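Local coordinates for sucrose 6(F)-phosphate phosphorylase (Thermoanaerobacterium thermosaccharolyticum DSM 571, PDB 6S9V), which is a carbohydrate-active phosphorylase of the alpha-amylase family, built round a TIM barrel with a separate C-terminal beta-sheet, at residues T80-K85 against S201-K206; A122-T127 against S186-E191; E448-E453 against K473-F478; L147-P152 against V167-G172. One frame throughout, in Å; residues are numbered along the deposited sequence.

Interaction 1 of 4, residues T80-K85 against S201-K206; sequences TWYDIK and SNFGVK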
loop_
_atom_site.group_PDB
_atom_site.type_symbol
_atom_site.label_atom_id
_atom_site.label_comp_id
_atom_site.label_asym_id
_atom_site.label_seq_id
_atom_site.Cartn_x
_atom_site.Cartn_y
_atom_site.Cartn_z
ATOM N N THR A 80 13.104 -0.748 18.675
ATOM C CA THR A 80 13.164 0.641 19.090
ATOM C C THR A 80 13.330 1.529 17.868
ATOM O O THR A 80 13.638 1.067 16.766
ATOM C CB THR A 80 14.323 0.908 20.055
ATOM O OG1 THR A 80 15.554 0.889 19.320
ATOM C CG2 THR A 80 14.365 -0.136 21.157
ATOM N N TRP A 81 13.125 2.827 18.081
ATOM C CA TRP A 81 13.343 3.795 17.014
ATOM C C TRP A 81 14.771 3.734 16.486
ATOM O O TRP A 81 15.017 4.075 15.324
ATOM C CB TRP A 81 13.020 5.194 17.525
ATOM C CG TRP A 81 11.646 5.677 17.185
ATOM C CD1 TRP A 81 10.672 6.054 18.058
ATOM C CD2 TRP A 81 11.097 5.838 15.875
ATOM N NE1 TRP A 81 9.551 6.455 17.374
ATOM C CE2 TRP A 81 9.784 6.321 16.029
ATOM C CE3 TRP A 81 11.589 5.617 14.586
ATOM C CZ2 TRP A 81 8.961 6.596 14.946
ATOM C CZ3 TRP A 81 10.779 5.904 13.507
ATOM C CH2 TRP A 81 9.468 6.370 13.694
ATOM N N TYR A 82 15.730 3.327 17.321
ATOM C CA TYR A 82 17.115 3.223 16.855
ATOM C C TYR A 82 17.308 2.061 15.886
ATOM O O TYR A 82 18.208 2.110 15.037
ATOM C CB TYR A 82 18.049 3.122 18.051
ATOM C CG TYR A 82 18.001 4.394 18.851
ATOM C CD1 TYR A 82 18.749 5.500 18.470
ATOM C CD2 TYR A 82 17.166 4.514 19.953
ATOM C CE1 TYR A 82 18.693 6.676 19.184
ATOM C CE2 TYR A 82 17.104 5.686 20.672
ATOM C CZ TYR A 82 17.867 6.765 20.282
ATOM O OH TYR A 82 17.807 7.937 20.997
ATOM N N ASP A 83 16.492 1.010 15.990
ATOM C CA ASP A 83 16.502 -0.033 14.965
ATOM C C ASP A 83 16.106 0.531 13.605
ATOM O O ASP A 83 16.654 0.127 12.567
ATOM C CB ASP A 83 15.565 -1.173 15.366
ATOM C CG ASP A 83 16.029 -1.900 16.618
ATOM O OD1 ASP A 83 17.258 -2.024 16.819
ATOM O OD2 ASP A 83 15.168 -2.326 17.408
ATOM N N ILE A 84 15.130 1.446 13.587
ATOM C CA ILE A 84 14.719 2.097 12.343
ATOM C C ILE A 84 15.834 2.997 11.822
ATOM O O ILE A 84 16.141 3.022 10.622
ATOM C CB ILE A 84 13.424 2.902 12.570
ATOM C CG1 ILE A 84 12.302 2.009 13.104
ATOM C CG2 ILE A 84 12.986 3.612 11.288
ATOM C CD1 ILE A 84 11.701 1.105 12.098
ATOM N N LYS A 85 16.420 3.790 12.715
ATOM C CA LYS A 85 17.504 4.685 12.331
ATOM C C LYS A 85 18.654 3.910 11.705
ATOM O O LYS A 85 19.226 4.341 10.698
ATOM C CB LYS A 85 17.980 5.463 13.553
ATOM C CG LYS A 85 19.042 6.518 13.266
ATOM C CD LYS A 85 19.485 7.176 14.562
ATOM C CE LYS A 85 20.429 8.340 14.325
ATOM N NZ LYS A 85 20.805 8.990 15.613
ATOM N N SER A 201 11.303 12.162 10.871
ATOM C CA SER A 201 12.490 12.768 10.282
ATOM C C SER A 201 13.701 12.596 11.185
ATOM O O SER A 201 14.831 12.438 10.703
ATOM C CB SER A 201 12.231 14.253 10.021
ATOM O OG SER A 201 13.387 14.884 9.516
ATOM N N ASN A 202 13.489 12.668 12.501
ATOM C CA ASN A 202 14.587 12.536 13.446
ATOM C C ASN A 202 15.288 11.188 13.317
ATOM O O ASN A 202 16.483 11.079 13.616
ATOM C CB ASN A 202 14.055 12.730 14.868
ATOM C CG ASN A 202 15.145 12.664 15.912
ATOM O OD1 ASN A 202 15.326 11.640 16.575
ATOM N ND2 ASN A 202 15.879 13.758 16.070
ATOM N N PHE A 203 14.570 10.149 12.895
ATOM C CA PHE A 203 15.144 8.811 12.799
ATOM C C PHE A 203 15.364 8.361 11.357
ATOM O O PHE A 203 15.490 7.161 11.099
ATOM C CB PHE A 203 14.270 7.825 13.571
ATOM C CG PHE A 203 14.222 8.112 15.046
ATOM C CD1 PHE A 203 15.319 7.844 15.848
ATOM C CD2 PHE A 203 13.092 8.661 15.628
ATOM C CE1 PHE A 203 15.295 8.118 17.209
ATOM C CE2 PHE A 203 13.054 8.934 16.987
ATOM C CZ PHE A 203 14.157 8.661 17.778
ATOM N N GLY A 204 15.419 9.300 10.413
ATOM C CA GLY A 204 15.864 8.994 9.070
ATOM C C GLY A 204 14.798 8.608 8.071
ATOM O O GLY A 204 15.143 8.257 6.940
ATOM N N VAL A 205 13.517 8.721 8.435
ATOM C CA VAL A 205 12.428 8.323 7.548
ATOM C C VAL A 205 12.262 9.360 6.449
ATOM O O VAL A 205 12.174 10.563 6.719
ATOM C CB VAL A 205 11.126 8.158 8.349
ATOM C CG1 VAL A 205 9.957 7.835 7.421
ATOM C CG2 VAL A 205 11.293 7.086 9.395
ATOM N N LYS A 206 12.214 8.895 5.193
ATOM C CA LYS A 206 12.206 9.784 4.044
ATOM C C LYS A 206 10.898 9.800 3.266
ATOM O O LYS A 206 10.628 10.778 2.564
ATOM C CB LYS A 206 13.294 9.338 3.051
ATOM C CG LYS A 206 14.725 9.657 3.412
ATOM C CD LYS A 206 15.604 9.478 2.175
ATOM C CE LYS A 206 17.084 9.556 2.502
ATOM N NZ LYS A 206 17.442 10.789 3.245
HETATM O O HOH W 1 18.538 10.259 16.472
#

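Interaction 2 of 4, residues A122-T127 against S186-E191; sequences ADMFIT and SHLVRE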
loop_
_atom_site.group_PDB
_atom_site.type_symbol
_atom_site.label_atom_id
_atom_site.label_comp_id
_atom_site.label_asym_id
_atom_site.label_seq_id
_atom_site.Cartn_x
_atom_site.Cartn_y
_atom_site.Cartn_z
ATOM N N ALA A 122 -10.475 17.009 23.552
ATOM C CA ALA A 122 -11.801 16.689 23.030
ATOM C C ALA A 122 -11.923 17.054 21.556
ATOM O O ALA A 122 -12.518 16.305 20.769
ATOM C CB ALA A 122 -12.870 17.412 23.851
ATOM N N ASP A 123 -11.341 18.186 21.155
ATOM C CA ASP A 123 -11.476 18.690 19.792
ATOM C C ASP A 123 -10.697 17.872 18.768
ATOM O O ASP A 123 -10.867 18.102 17.565
ATOM C CB ASP A 123 -11.009 20.150 19.745
ATOM C CG ASP A 123 -11.349 20.844 18.431
ATOM O OD1 ASP A 123 -12.516 20.771 17.994
ATOM O OD2 ASP A 123 -10.442 21.467 17.837
ATOM N N MET A 124 -9.852 16.933 19.202
ATOM C CA MET A 124 -9.136 16.091 18.252
ATOM C C MET A 124 -10.046 15.070 17.583
ATOM O O MET A 124 -9.669 14.510 16.547
ATOM C CB MET A 124 -7.987 15.353 18.943
ATOM C CG MET A 124 -6.868 16.242 19.423
ATOM S SD MET A 124 -5.580 15.328 20.288
ATOM C CE MET A 124 -4.867 14.412 18.934
ATOM N N PHE A 125 -11.231 14.826 18.138
ATOM C CA PHE A 125 -12.104 13.750 17.691
ATOM C C PHE A 125 -13.397 14.309 17.117
ATOM O O PHE A 125 -13.802 15.439 17.404
ATOM C CB PHE A 125 -12.382 12.790 18.856
ATOM C CG PHE A 125 -11.132 12.389 19.588
ATOM C CD1 PHE A 125 -10.198 11.571 18.978
ATOM C CD2 PHE A 125 -10.865 12.873 20.857
ATOM C CE1 PHE A 125 -9.027 11.217 19.632
ATOM C CE2 PHE A 125 -9.698 12.531 21.509
ATOM C CZ PHE A 125 -8.778 11.710 20.897
ATOM N N ILE A 126 -14.028 13.502 16.268
ATOM C CA ILE A 126 -15.240 13.933 15.556
ATOM C C ILE A 126 -16.419 13.482 16.409
ATOM O O ILE A 126 -17.078 12.474 16.155
ATOM C CB ILE A 126 -15.298 13.385 14.124
ATOM C CG1 ILE A 126 -14.039 13.774 13.344
ATOM C CG2 ILE A 126 -16.541 13.904 13.409
ATOM C CD1 ILE A 126 -13.960 13.166 11.947
ATOM N N THR A 127 -16.667 14.230 17.479
ATOM C CA THR A 127 -17.933 14.096 18.183
ATOM C C THR A 127 -19.057 14.469 17.221
ATOM O O THR A 127 -18.908 15.371 16.391
ATOM C CB THR A 127 -17.951 14.977 19.430
ATOM O OG1 THR A 127 -17.431 16.273 19.114
ATOM C CG2 THR A 127 -17.103 14.346 20.537
ATOM N N SER A 186 -8.956 20.268 13.214
ATOM C CA SER A 186 -8.562 20.721 14.538
ATOM C C SER A 186 -7.090 21.112 14.547
ATOM O O SER A 186 -6.231 20.347 14.096
ATOM C CB SER A 186 -8.809 19.623 15.573
ATOM O OG SER A 186 -8.150 19.918 16.792
ATOM N N HIS A 187 -6.803 22.300 15.081
ATOM C CA HIS A 187 -5.422 22.724 15.268
ATOM C C HIS A 187 -4.635 21.696 16.068
ATOM O O HIS A 187 -3.447 21.469 15.810
ATOM C CB HIS A 187 -5.402 24.083 15.973
ATOM C CG HIS A 187 -4.034 24.553 16.348
ATOM N ND1 HIS A 187 -3.074 24.876 15.412
ATOM C CD2 HIS A 187 -3.470 24.775 17.559
ATOM C CE1 HIS A 187 -1.975 25.269 16.031
ATOM N NE2 HIS A 187 -2.189 25.217 17.334
ATOM N N LEU A 188 -5.286 21.049 17.034
ATOM C CA LEU A 188 -4.594 20.064 17.856
ATOM C C LEU A 188 -4.151 18.859 17.033
ATOM O O LEU A 188 -3.073 18.300 17.270
ATOM C CB LEU A 188 -5.501 19.615 18.995
ATOM C CG LEU A 188 -5.883 20.683 20.019
ATOM C CD1 LEU A 188 -6.861 20.085 21.025
ATOM C CD2 LEU A 188 -4.656 21.253 20.722
ATOM N N VAL A 189 -4.981 18.431 16.079
ATOM C CA VAL A 189 -4.621 17.305 15.229
ATOM C C VAL A 189 -3.477 17.679 14.296
ATOM O O VAL A 189 -2.570 16.879 14.050
ATOM C CB VAL A 189 -5.848 16.815 14.441
ATOM C CG1 VAL A 189 -5.413 15.843 13.345
ATOM C CG2 VAL A 189 -6.856 16.175 15.377
ATOM N N ARG A 190 -3.497 18.894 13.752
ATOM C CA ARG A 190 -2.412 19.282 12.859
ATOM C C ARG A 190 -1.096 19.357 13.617
ATOM O O ARG A 190 -0.055 18.946 13.093
ATOM C CB ARG A 190 -2.748 20.601 12.168
ATOM C CG ARG A 190 -3.968 20.434 11.278
ATOM C CD ARG A 190 -4.152 21.517 10.255
ATOM N NE ARG A 190 -5.187 21.098 9.308
ATOM C CZ ARG A 190 -5.355 21.596 8.087
ATOM N NH1 ARG A 190 -4.550 22.548 7.629
ATOM N NH2 ARG A 190 -6.333 21.131 7.319
ATOM N N GLU A 191 -1.131 19.839 14.865
ATOM C CA GLU A 191 0.062 19.826 15.706
ATOM C C GLU A 191 0.529 18.399 15.960
ATOM O O GLU A 191 1.733 18.113 15.937
ATOM C CB GLU A 191 -0.231 20.517 17.041
ATOM C CG GLU A 191 -0.428 22.022 16.963
ATOM C CD GLU A 191 -0.858 22.622 18.295
ATOM O OE1 GLU A 191 -1.313 21.867 19.179
ATOM O OE2 GLU A 191 -0.742 23.853 18.461
#

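Interaction 3 of 4, residues E448-E453 against K473-F478; sequences EAFNGE and KRCSLF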
loop_
_atom_site.group_PDB
_atom_site.type_symbol
_atom_site.label_atom_id
_atom_site.label_comp_id
_atom_site.label_asym_id
_atom_site.label_seq_id
_atom_site.Cartn_x
_atom_site.Cartn_y
_atom_site.Cartn_z
ATOM N N GLU A 448 21.701 0.089 -15.865
ATOM C CA GLU A 448 21.523 1.536 -15.879
ATOM C C GLU A 448 20.391 2.002 -16.787
ATOM O O GLU A 448 19.902 3.127 -16.612
ATOM C CB GLU A 448 22.845 2.185 -16.296
ATOM C CG GLU A 448 24.022 1.875 -15.359
ATOM C CD GLU A 448 24.733 0.536 -15.640
ATOM O OE1 GLU A 448 24.166 -0.349 -16.328
ATOM O OE2 GLU A 448 25.882 0.377 -15.162
ATOM N N ALA A 449 19.948 1.170 -17.735
ATOM C CA ALA A 449 18.944 1.608 -18.700
ATOM C C ALA A 449 17.617 1.960 -18.038
ATOM O O ALA A 449 16.858 2.781 -18.570
ATOM C CB ALA A 449 18.725 0.526 -19.762
ATOM N N PHE A 450 17.299 1.338 -16.900
ATOM C CA PHE A 450 16.028 1.627 -16.241
ATOM C C PHE A 450 15.943 3.071 -15.773
ATOM O O PHE A 450 14.848 3.549 -15.466
ATOM C CB PHE A 450 15.822 0.693 -15.048
ATOM C CG PHE A 450 15.620 -0.735 -15.437
ATOM C CD1 PHE A 450 14.433 -1.147 -16.027
ATOM C CD2 PHE A 450 16.614 -1.672 -15.214
ATOM C CE1 PHE A 450 14.244 -2.469 -16.387
ATOM C CE2 PHE A 450 16.422 -3.001 -15.569
ATOM C CZ PHE A 450 15.243 -3.394 -16.161
ATOM N N ASN A 451 17.069 3.776 -15.721
ATOM C CA ASN A 451 17.074 5.182 -15.361
ATOM C C ASN A 451 17.037 6.094 -16.577
ATOM O O ASN A 451 17.364 7.279 -16.456
ATOM C CB ASN A 451 18.294 5.480 -14.489
ATOM C CG ASN A 451 18.211 4.784 -13.150
ATOM O OD1 ASN A 451 17.167 4.804 -12.507
ATOM N ND2 ASN A 451 19.291 4.139 -12.738
ATOM N N GLY A 452 16.641 5.567 -17.733
ATOM C CA GLY A 452 16.591 6.327 -18.963
ATOM C C GLY A 452 15.218 6.402 -19.597
ATOM O O GLY A 452 14.212 6.613 -18.911
ATOM N N GLU A 453 15.164 6.169 -20.901
ATOM C CA GLU A 453 13.946 6.337 -21.677
ATOM C C GLU A 453 13.234 5.002 -21.854
ATOM O O GLU A 453 13.867 3.971 -22.083
ATOM C CB GLU A 453 14.265 6.938 -23.047
ATOM C CG GLU A 453 14.832 8.362 -22.988
ATOM C CD GLU A 453 15.263 8.904 -24.345
ATOM O OE1 GLU A 453 15.421 8.098 -25.281
ATOM O OE2 GLU A 453 15.457 10.141 -24.480
ATOM N N LYS A 473 23.619 1.795 -22.913
ATOM C CA LYS A 473 22.935 0.700 -22.247
ATOM C C LYS A 473 21.503 0.609 -22.760
ATOM O O LYS A 473 20.833 1.625 -22.964
ATOM C CB LYS A 473 22.928 0.907 -20.731
ATOM C CG LYS A 473 24.285 1.246 -20.114
ATOM C CD LYS A 473 25.312 0.135 -20.267
ATOM C CE LYS A 473 26.540 0.414 -19.404
ATOM N NZ LYS A 473 27.658 -0.537 -19.657
ATOM N N ARG A 474 21.031 -0.616 -22.951
ATOM C CA ARG A 474 19.663 -0.835 -23.386
ATOM C C ARG A 474 19.283 -2.237 -22.944
ATOM O O ARG A 474 20.097 -3.157 -23.055
ATOM C CB ARG A 474 19.526 -0.680 -24.901
ATOM C CG ARG A 474 18.141 -0.961 -25.437
ATOM C CD ARG A 474 18.132 -0.907 -26.952
ATOM N NE ARG A 474 18.969 -1.951 -27.532
ATOM C CZ ARG A 474 18.560 -3.201 -27.731
ATOM N NH1 ARG A 474 17.327 -3.559 -27.398
ATOM N NH2 ARG A 474 19.383 -4.095 -28.261
ATOM N N CYS A 475 18.068 -2.392 -22.434
ATOM C CA CYS A 475 17.545 -3.712 -22.100
ATOM C C CYS A 475 16.121 -3.838 -22.616
ATOM O O CYS A 475 15.304 -2.927 -22.435
ATOM C CB CYS A 475 17.598 -3.985 -20.588
ATOM S SG CYS A 475 16.774 -2.812 -19.499
ATOM N N SER A 476 15.836 -4.960 -23.276
ATOM C CA SER A 476 14.557 -5.201 -23.936
ATOM C C SER A 476 13.959 -6.481 -23.370
ATOM O O SER A 476 14.530 -7.563 -23.533
ATOM C CB SER A 476 14.727 -5.309 -25.450
ATOM O OG SER A 476 15.287 -4.117 -25.965
ATOM N N LEU A 477 12.829 -6.339 -22.691
ATOM C CA LEU A 477 12.077 -7.475 -22.185
ATOM C C LEU A 477 11.282 -8.101 -23.317
ATOM O O LEU A 477 10.615 -7.398 -24.081
ATOM C CB LEU A 477 11.135 -7.015 -21.074
ATOM C CG LEU A 477 10.104 -8.024 -20.557
ATOM C CD1 LEU A 477 10.803 -9.165 -19.824
ATOM C CD2 LEU A 477 9.073 -7.341 -19.663
ATOM N N PHE A 478 11.354 -9.421 -23.431
ATOM C CA PHE A 478 10.463 -10.152 -24.316
ATOM C C PHE A 478 9.811 -11.269 -23.519
ATOM O O PHE A 478 10.513 -12.074 -22.899
ATOM C CB PHE A 478 11.193 -10.734 -25.523
ATOM C CG PHE A 478 10.292 -11.498 -26.444
ATOM C CD1 PHE A 478 10.058 -12.850 -26.249
ATOM C CD2 PHE A 478 9.644 -10.855 -27.480
ATOM C CE1 PHE A 478 9.215 -13.542 -27.082
ATOM C CE2 PHE A 478 8.798 -11.557 -28.325
ATOM C CZ PHE A 478 8.581 -12.894 -28.118
#

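Interaction 4 of 4, residues L147-P152 against V167-G172; sequences LRRTLP and VWTTFG. With SO4 (sulfate ion), chain D.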
loop_
_atom_site.group_PDB
_atom_site.type_symbol
_atom_site.label_atom_id
_atom_site.label_comp_id
_atom_site.label_asym_id
_atom_site.label_seq_id
_atom_site.Cartn_x
_atom_site.Cartn_y
_atom_site.Cartn_z
ATOM N N LEU A 147 -19.616 3.492 3.505
ATOM C CA LEU A 147 -19.415 2.894 4.811
ATOM C C LEU A 147 -18.413 1.755 4.711
ATOM O O LEU A 147 -18.422 0.985 3.749
ATOM C CB LEU A 147 -20.741 2.371 5.364
ATOM C CG LEU A 147 -21.814 3.425 5.632
ATOM C CD1 LEU A 147 -23.084 2.776 6.158
ATOM C CD2 LEU A 147 -21.299 4.473 6.614
ATOM N N ARG A 148 -17.533 1.670 5.708
ATOM C CA ARG A 148 -16.563 0.590 5.818
ATOM C C ARG A 148 -16.838 -0.292 7.025
ATOM O O ARG A 148 -16.032 -1.179 7.333
ATOM C CB ARG A 148 -15.146 1.160 5.895
ATOM C CG ARG A 148 -14.879 2.289 4.914
ATOM C CD ARG A 148 -15.171 1.907 3.467
ATOM N NE ARG A 148 -14.308 0.828 2.993
ATOM C CZ ARG A 148 -14.737 -0.351 2.544
ATOM N NH1 ARG A 148 -16.035 -0.631 2.486
ATOM N NH2 ARG A 148 -13.856 -1.255 2.137
ATOM N N ARG A 149 -17.921 -0.020 7.745
ATOM C CA ARG A 149 -18.450 -0.878 8.797
ATOM C C ARG A 149 -19.924 -0.517 8.931
ATOM O O ARG A 149 -20.399 0.446 8.322
ATOM C CB ARG A 149 -17.686 -0.708 10.111
ATOM C CG ARG A 149 -17.965 0.585 10.833
ATOM C CD ARG A 149 -16.833 0.963 11.790
ATOM N NE ARG A 149 -16.829 0.188 13.026
ATOM C CZ ARG A 149 -17.575 0.457 14.095
ATOM N NH1 ARG A 149 -18.422 1.477 14.093
ATOM N NH2 ARG A 149 -17.468 -0.299 15.175
ATOM N N THR A 150 -20.652 -1.309 9.719
ATOM C CA THR A 150 -22.107 -1.182 9.741
ATOM C C THR A 150 -22.545 0.244 10.053
ATOM O O THR A 150 -23.451 0.783 9.408
ATOM C CB THR A 150 -22.703 -2.158 10.757
ATOM O OG1 THR A 150 -22.245 -3.483 10.466
ATOM C CG2 THR A 150 -24.204 -2.122 10.685
ATOM N N LEU A 151 -21.935 0.858 11.062
ATOM C CA LEU A 151 -22.188 2.252 11.390
ATOM C C LEU A 151 -20.857 2.984 11.478
ATOM O O LEU A 151 -19.899 2.452 12.051
ATOM C CB LEU A 151 -22.937 2.394 12.717
ATOM C CG LEU A 151 -24.371 1.860 12.748
ATOM C CD1 LEU A 151 -24.911 1.916 14.173
ATOM C CD2 LEU A 151 -25.258 2.648 11.798
ATOM N N PRO A 152 -20.769 4.214 10.942
ATOM C CA PRO A 152 -19.480 4.915 10.932
ATOM C C PRO A 152 -19.178 5.652 12.227
ATOM O O PRO A 152 -18.439 6.639 12.218
ATOM C CB PRO A 152 -19.636 5.897 9.762
ATOM C CG PRO A 152 -21.107 6.247 9.800
ATOM C CD PRO A 152 -21.813 4.969 10.215
ATOM N N VAL A 167 -18.702 9.104 18.802
ATOM C CA VAL A 167 -17.639 9.719 18.021
ATOM C C VAL A 167 -17.491 8.931 16.727
ATOM O O VAL A 167 -17.788 7.733 16.664
ATOM C CB VAL A 167 -16.286 9.782 18.768
ATOM C CG1 VAL A 167 -16.423 10.592 20.044
ATOM C CG2 VAL A 167 -15.774 8.387 19.057
ATOM N N TRP A 168 -17.020 9.613 15.692
ATOM C CA TRP A 168 -16.885 8.993 14.385
ATOM C C TRP A 168 -15.790 7.932 14.404
ATOM O O TRP A 168 -14.683 8.160 14.908
ATOM C CB TRP A 168 -16.585 10.067 13.340
ATOM C CG TRP A 168 -17.119 9.757 11.984
ATOM C CD1 TRP A 168 -16.430 9.267 10.911
ATOM C CD2 TRP A 168 -18.482 9.878 11.566
ATOM N NE1 TRP A 168 -17.279 9.099 9.840
ATOM C CE2 TRP A 168 -18.546 9.464 10.221
ATOM C CE3 TRP A 168 -19.654 10.302 12.201
ATOM C CZ2 TRP A 168 -19.737 9.469 9.494
ATOM C CZ3 TRP A 168 -20.838 10.306 11.476
ATOM C CH2 TRP A 168 -20.867 9.890 10.137
ATOM N N THR A 169 -16.108 6.763 13.842
ATOM C CA THR A 169 -15.151 5.662 13.710
ATOM C C THR A 169 -15.435 5.023 12.353
ATOM O O THR A 169 -16.356 4.210 12.228
ATOM C CB THR A 169 -15.269 4.653 14.851
ATOM O OG1 THR A 169 -16.583 4.074 14.877
ATOM C CG2 THR A 169 -15.004 5.339 16.190
ATOM N N THR A 170 -14.658 5.419 11.338
ATOM C CA THR A 170 -14.854 4.896 9.989
ATOM C C THR A 170 -14.590 3.399 9.928
ATOM O O THR A 170 -15.301 2.666 9.235
ATOM C CB THR A 170 -13.933 5.629 9.008
ATOM O OG1 THR A 170 -14.323 7.001 8.909
ATOM C CG2 THR A 170 -13.980 4.987 7.628
ATOM N N PHE A 171 -13.557 2.934 10.625
ATOM C CA PHE A 171 -13.122 1.549 10.595
ATOM C C PHE A 171 -13.245 0.922 11.978
ATOM O O PHE A 171 -13.289 1.612 12.997
ATOM C CB PHE A 171 -11.664 1.435 10.132
ATOM C CG PHE A 171 -11.405 2.046 8.798
ATOM C CD1 PHE A 171 -11.732 1.363 7.647
ATOM C CD2 PHE A 171 -10.833 3.310 8.692
ATOM C CE1 PHE A 171 -11.480 1.908 6.408
ATOM C CE2 PHE A 171 -10.592 3.868 7.453
ATOM C CZ PHE A 171 -10.927 3.170 6.309
ATOM N N GLY A 172 -13.262 -0.401 12.002
ATOM C CA GLY A 172 -13.225 -1.120 13.259
ATOM C C GLY A 172 -14.053 -2.378 13.208
ATOM O O GLY A 172 -15.262 -2.327 12.981
HETATM S S SO4 D . -10.246 0.820 1.920
HETATM O O1 SO4 D . -10.622 2.043 1.200
HETATM O O2 SO4 D . -11.403 0.236 2.590
HETATM O O3 SO4 D . -9.701 -0.129 0.958
HETATM O O4 SO4 D . -9.248 1.128 2.938
HETATM O O HOH W 2 -17.577 3.352 7.853
HETATM O O HOH W 3 -13.487 -1.676 9.564
#

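Interaction 1 of 4, residues T80-K85 against S201-K206
Phe-203, just past the end of helix 187-202, lays its ring almost flat on the indole of Trp-81 in the first turn of helix 81-88. This is an offset stack: the Phe-203 ring and the five-membered ring of Trp-81 have centroids 4.3 Å apart and planes at 9°. The shift brings Trp-81 CB over the middle of the Phe-203 ring as a CH-pi donor, 3.6 Å from the centroid. The same ring turns its CE1 edge to the face of Tyr-82, with planes at 83°. Lys-85 CA makes a CA-H...O contact of 3.4 Å with Phe-203 O, a buried carbonyl with no hydrogen-bond partner in the model. Lys-85 NZ, at the end of an extended chain, donates to a water at 2.7 Å that in turn donates weakly to Asn-202 OD1. Indole NE1 is held by Tyr-71 O. Gly-204, at positive phi, is the C-prime residue of the Schellman motif ending helix 187-202, and the aromatic cluster joins that helix end to helix 81-88 on the outside of the TIM barrel.

Interaction 2 of 4, residues A122-T127 against S186-E191
Ser-186 OG is held from two directions. It donates to Asp-123 OD2 at 3.0 Å, and it accepts a weak bond from Leu-188 N, 3.1 Å from OG, a capping bond; Ser-186 is thus the N-cap residue of helix 187-202. Asp-123 OD2 is approached from well above the carboxylate plane, 53° out of it. The other oxygen, OD1, forms a salt bridge with Lys-130, so the two ends of the carboxylate serve different parts of the chain. With its CG opposite the backbone N (chi1 -169°), Asp-123 reaches out of the 3-10 turn 122-124 to the serine.

Next along the turn, Met-124 lies against the first turn of the helix. Its CG meets Leu-188 CB at 3.7 Å, the two side chains crossing at about a right angle, while its CB packs on Val-189 CG2 at 3.8 Å. The same Val-189 methyl, CG2, sits 3.5 Å from Met-124 O, so it touches backbone as well as side chain. Met-124 CB also lies over the middle of the Phe-125 ring, and Tyr-108 of helix 107-115 packs on the methionine too. What results is a capped helix start with an apolar patch beside it; it joins the start of helix 187-202 to the long excursion between barrel strand 92-97 and that helix, where alpha-amylase family enzymes carry domain B.

Interaction 3 of 4, residues E448-E453 against K473-F478
This is largely apolar packing of a 3-10 turn on the face of a beta-sheet: the turn 448-450, between helix 432-446 and strand 453-456, rests on strand 473-480, the middle strand of the five-stranded antiparallel sheet. Ala-449 points its CB at the strand, 3.9 Å from Cys-475 SG and 4.0 Å from Arg-474 CA. Cys-475 SG lies between its own backbone N and carbonyl carbon (chi1 56°), which points the sulfur at the turn. Cys-475 SG stands over one face of the Phe-450 ring, toward the rim, 4.0 Å from the centroid and 22° off the normal, with Phe-450 CZ 3.7 Å from Cys-475 SG.

Beside Glu-448, at the other end of the turn, Lys-473 of the strand bends at chi2 (-64°) and runs obliquely across it, with Glu-448 OE1 4.0 Å from Lys-473 CE. Glu-448 OE1 is 4.8 Å from Lys-473 NZ, near but not in contact; the amine has a long, weak ion pair with Glu-493. Phe-384 of helix 372-384 meets the Phe-450 ring edge-to-face, and Trp-468 of the adjacent strand touches it as well. A sulfur-aromatic contact thus forms part of the seam between the barrel side and the C-terminal sheet, which corresponds in position to domain C of alpha-amylase family enzymes.

Interaction 4 of 4, residues L147-P152 against V167-G172
Bends at chi2 and chi3 (-55° and -63°) curl Arg-148 round so that its CG rests 3.7 Å from Phe-171 CE1 while the guanidinium swings on to the sulfate. Arg-148 NE and NH2 both donate to sulfate O2, Arg-148 NH2 at 2.9 Å, and O2 lies in the guanidinium plane; Tyr-215 and His-358 bind the same ion. Arg-148 NH1 turns back to Leu-147 O, fixing the group's rotation. In Arg-149, chi1 of 73° sends the chain across, where NE makes a nearly straight bond to an in-plane lone pair of Gly-172 O at 3.0 Å. Arg-149 NH1 makes a more bent bond, tilted from the guanidinium plane, to Leu-151 O at 2.7 Å, and NH2 forms a salt bridge with Asp-175.

Segment 147-152 leads into strand 153-157 of the beta-hairpin 153-157/164-168 in the domain B region, and 167-172 takes in the end of its second strand and the loop beyond; Thr-169 N to Pro-152 O, 2.8 Å, adds a bond just past the paired strands. Pro-152 O also sits over the Trp-168 ring, and Pro-152 CG packs 3.5 Å from Trp-168 CZ2.

In the fold
Helix 187-202 serves two contacts: interaction 2 caps its start and interaction 1 packs its end, their centres about 26 Å apart. Interactions 2 and 4 touch, through a probable hydrogen bond of 2.9 Å from Trp-168 N to Ile-126 O; interaction 4 and the 122-127 side of interaction 2 lie in the excursion after barrel strand 92-97. Interaction 3 stands apart on the C-terminal sheet, across the middle of the chain from interaction 2. Chemistry follows place. Interaction 2 is buried, with one polar cap beside apolar packing; of the partly buried ones, interaction 1 rests on stacked and edge-to-face rings, interaction 3 on a cysteine sulfur over a ring, neither with a direct hydrogen bond between its segments, and interaction 4 is arginine-rich, beside bound anion and water.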